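Local coordinates for protein tRNA-splicing ligase RtcB (Thermus thermophilus, PDB 2EPG) that probably joins RNA ends bearing a 2',3'-cyclic phosphate or 3'-phosphate to 5'-hydroxyl ends, using GTP and manganese, at residues Q220-V225 / K238-V243. Sequence-based numbering, arbitrary orientation.
Sequences QYVDEV and KGQVTV
Q220 and T242 form an antiparallel hydrogen-bonded pair whose side chains meet on the same face of the sheet. Their backbones exchange two bonds, Q220 N to T242 O at 2.7 Å and T242 N to Q220 O, also 2.7 Å. Beside this pair of backbone bonds T242 OG1 gives its proton to Q220 OE1 at 2.8 Å, approaching 24° out of the amide's carbonyl plane. With chi1 at 64°, the threonine hydroxyl sits between its own N and carbonyl carbon, turned to the glutamine; the methyl CG2 is left to touch V222 CG2 at 4.1 Å. A glutamine suits this buried place because its amide works both ways: NE2 donates to E218, a predicted GMP-binding residue.

Y221 and V241 make the following non-hydrogen-bonded pair, where Y221 CA lies 3.0 Å from Q240 O in a CA-H...O contact. Q240 O also accepts V222 N, while V222 O takes G239 N at 2.8 Å. G239 has a positive phi, which glycine readily adopts as the chain turns into the strand. V222 CG1 lies near K238 CA, its CG2 faces Q240 O and OE1, and the extended aliphatic chain of K238 runs along D223 O, CE 3.6 Å away.

Further out, Q240 OE1 accepts F237 N and NE2 donates to G235 O, holding the strand's start to the preceding loop, and to S116 O on strand 110-119; D223 pairs with R478. Strands 216-225 and 240-247, linked through helix 228-234, form an antiparallel, strongly twisted pair between strands 474-486 and 110-119 in the RtcB fold.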
ATOM      1  N   GLN A 220      14.943 -11.120   2.584  1.00 28.08           N
ATOM      2  CA  GLN A 220      14.781 -11.977   1.416  1.00 28.09           C
ATOM      3  C   GLN A 220      15.976 -11.810   0.482  1.00 28.58           C
ATOM      4  O   GLN A 220      16.919 -11.043   0.750  1.00 27.26           O
ATOM      5  CB  GLN A 220      13.518 -11.549   0.630  1.00 28.50           C
ATOM      6  CG  GLN A 220      12.405 -10.887   1.449  1.00 28.83           C
ATOM      7  CD  GLN A 220      11.558  -9.878   0.650  1.00 28.60           C
ATOM      8  OE1 GLN A 220      12.055  -8.828   0.210  1.00 27.60           O
ATOM      9  NE2 GLN A 220      10.285 -10.195   0.464  1.00 26.08           N
ATOM     10  N   TYR A 221      15.936 -12.542  -0.623  1.00 27.67           N
ATOM     11  CA  TYR A 221      16.968 -12.397  -1.628  1.00 28.03           C
ATOM     12  C   TYR A 221      16.262 -12.396  -2.979  1.00 27.54           C
ATOM     13  O   TYR A 221      15.195 -12.985  -3.136  1.00 27.43           O
ATOM     14  CB  TYR A 221      18.034 -13.509  -1.535  1.00 25.51           C
ATOM     15  CG  TYR A 221      17.570 -14.920  -1.844  1.00 28.46           C
ATOM     16  CD1 TYR A 221      17.061 -15.749  -0.839  1.00 29.01           C
ATOM     17  CD2 TYR A 221      17.669 -15.432  -3.136  1.00 26.76           C
ATOM     18  CE1 TYR A 221      16.665 -17.053  -1.115  1.00 29.87           C
ATOM     19  CE2 TYR A 221      17.277 -16.728  -3.425  1.00 30.24           C
ATOM     20  CZ  TYR A 221      16.778 -17.534  -2.412  1.00 30.35           C
ATOM     21  OH  TYR A 221      16.389 -18.816  -2.707  1.00 32.67           O
ATOM     22  N   VAL A 222      16.832 -11.682  -3.937  1.00 27.25           N
ATOM     23  CA  VAL A 222      16.250 -11.613  -5.268  1.00 27.23           C
ATOM     24  C   VAL A 222      16.573 -12.957  -5.929  1.00 28.36           C
ATOM     25  O   VAL A 222      17.744 -13.298  -6.061  1.00 27.85           O
ATOM     26  CB  VAL A 222      16.896 -10.462  -6.071  1.00 24.39           C
ATOM     27  CG1 VAL A 222      16.345 -10.427  -7.477  1.00 22.44           C
ATOM     28  CG2 VAL A 222      16.647  -9.133  -5.363  1.00 27.01           C
ATOM     29  N   ASP A 223      15.567 -13.741  -6.309  1.00 29.20           N
ATOM     30  CA  ASP A 223      15.887 -15.016  -6.943  1.00 32.03           C
ATOM     31  C   ASP A 223      15.640 -15.025  -8.453  1.00 34.30           C
ATOM     32  O   ASP A 223      15.996 -15.984  -9.140  1.00 32.74           O
ATOM     33  CB  ASP A 223      15.160 -16.191  -6.258  1.00 35.09           C
ATOM     34  CG  ASP A 223      13.771 -16.436  -6.800  1.00 39.84           C
ATOM     35  OD1 ASP A 223      13.236 -17.543  -6.569  1.00 44.23           O
ATOM     36  OD2 ASP A 223      13.203 -15.535  -7.442  1.00 43.92           O
ATOM     37  N   GLU A 224      15.053 -13.948  -8.974  1.00 33.39           N
ATOM     38  CA  GLU A 224      14.801 -13.868 -10.399  1.00 35.00           C
ATOM     39  C   GLU A 224      14.683 -12.419 -10.860  1.00 34.50           C
ATOM     40  O   GLU A 224      14.087 -11.583 -10.174  1.00 33.27           O
ATOM     41  CB  GLU A 224      13.521 -14.643 -10.737  1.00 40.07           C
ATOM     42  CG  GLU A 224      13.472 -15.182 -12.158  1.00 47.25           C
ATOM     43  CD  GLU A 224      12.688 -16.486 -12.262  1.00 51.42           C
ATOM     44  OE1 GLU A 224      11.439 -16.447 -12.169  1.00 53.40           O
ATOM     45  OE2 GLU A 224      13.333 -17.552 -12.424  1.00 53.29           O
ATOM     46  N   VAL A 225      15.272 -12.122 -12.013  1.00 32.42           N
ATOM     47  CA  VAL A 225      15.202 -10.783 -12.576  1.00 33.60           C
ATOM     48  C   VAL A 225      14.549 -10.898 -13.952  1.00 34.44           C
ATOM     49  O   VAL A 225      15.029 -11.647 -14.805  1.00 35.43           O
ATOM     50  CB  VAL A 225      16.601 -10.151 -12.709  1.00 33.64           C
ATOM     51  CG1 VAL A 225      16.514  -8.869 -13.520  1.00 30.83           C
ATOM     52  CG2 VAL A 225      17.171  -9.862 -11.313  1.00 34.40           C
ATOM     53  N   LYS A 238      20.220 -10.340  -8.979  1.00 28.44           N
ATOM     54  CA  LYS A 238      19.960 -11.679  -8.470  1.00 28.64           C
ATOM     55  C   LYS A 238      20.936 -12.033  -7.354  1.00 29.74           C
ATOM     56  O   LYS A 238      22.128 -11.725  -7.430  1.00 28.00           O
ATOM     57  CB  LYS A 238      20.041 -12.690  -9.619  1.00 31.42           C
ATOM     58  CG  LYS A 238      19.708 -14.127  -9.227  1.00 34.00           C
ATOM     59  CD  LYS A 238      19.548 -14.980 -10.469  1.00 36.86           C
ATOM     60  CE  LYS A 238      19.408 -16.444 -10.123  1.00 38.82           C
ATOM     61  NZ  LYS A 238      19.179 -17.233 -11.356  1.00 42.27           N
ATOM     62  N   GLY A 239      20.414 -12.653  -6.301  1.00 27.88           N
ATOM     63  CA  GLY A 239      21.249 -13.013  -5.175  1.00 28.34           C
ATOM     64  C   GLY A 239      21.325 -11.890  -4.162  1.00 29.34           C
ATOM     65  O   GLY A 239      21.798 -12.072  -3.046  1.00 30.84           O
ATOM     66  N   GLN A 240      20.842 -10.717  -4.539  1.00 30.29           N
ATOM     67  CA  GLN A 240      20.876  -9.574  -3.635  1.00 30.96           C
ATOM     68  C   GLN A 240      19.920  -9.710  -2.440  1.00 31.06           C
ATOM     69  O   GLN A 240      18.784 -10.182  -2.579  1.00 33.83           O
ATOM     70  CB  GLN A 240      20.562  -8.303  -4.417  1.00 29.67           C
ATOM     71  CG  GLN A 240      20.441  -7.059  -3.568  1.00 27.41           C
ATOM     72  CD  GLN A 240      19.838  -5.939  -4.363  1.00 25.14           C
ATOM     73  OE1 GLN A 240      19.084  -6.185  -5.304  1.00 26.13           O
ATOM     74  NE2 GLN A 240      20.152  -4.700  -3.993  1.00 25.19           N
ATOM     75  N   VAL A 241      20.390  -9.297  -1.265  1.00 28.98           N
ATOM     76  CA  VAL A 241      19.595  -9.359  -0.032  1.00 27.28           C
ATOM     77  C   VAL A 241      18.667  -8.132   0.092  1.00 27.77           C
ATOM     78  O   VAL A 241      19.098  -6.992  -0.094  1.00 27.78           O
ATOM     79  CB  VAL A 241      20.524  -9.412   1.225  1.00 25.98           C
ATOM     80  CG1 VAL A 241      19.704  -9.262   2.500  1.00 26.34           C
ATOM     81  CG2 VAL A 241      21.268 -10.732   1.275  1.00 24.88           C
ATOM     82  N   THR A 242      17.388  -8.363   0.379  1.00 27.97           N
ATOM     83  CA  THR A 242      16.453  -7.253   0.561  1.00 27.07           C
ATOM     84  C   THR A 242      15.664  -7.478   1.847  1.00 26.52           C
ATOM     85  O   THR A 242      15.675  -8.572   2.421  1.00 25.34           O
ATOM     86  CB  THR A 242      15.445  -7.116  -0.626  1.00 26.70           C
ATOM     87  OG1 THR A 242      14.616  -8.279  -0.695  1.00 27.29           O
ATOM     88  CG2 THR A 242      16.183  -6.958  -1.961  1.00 25.02           C
ATOM     89  N   VAL A 243      15.004  -6.425   2.304  1.00 26.11           N
ATOM     90  CA  VAL A 243      14.182  -6.491   3.493  1.00 27.34           C
ATOM     91  C   VAL A 243      12.853  -5.803   3.164  1.00 26.72           C
ATOM     92  O   VAL A 243      12.827  -4.635   2.788  1.00 25.27           O
ATOM     93  CB  VAL A 243      14.876  -5.786   4.680  1.00 29.09           C
ATOM     94  CG1 VAL A 243      14.006  -5.908   5.942  1.00 27.95           C
ATOM     95  CG2 VAL A 243      16.271  -6.398   4.907  1.00 26.10           C
TER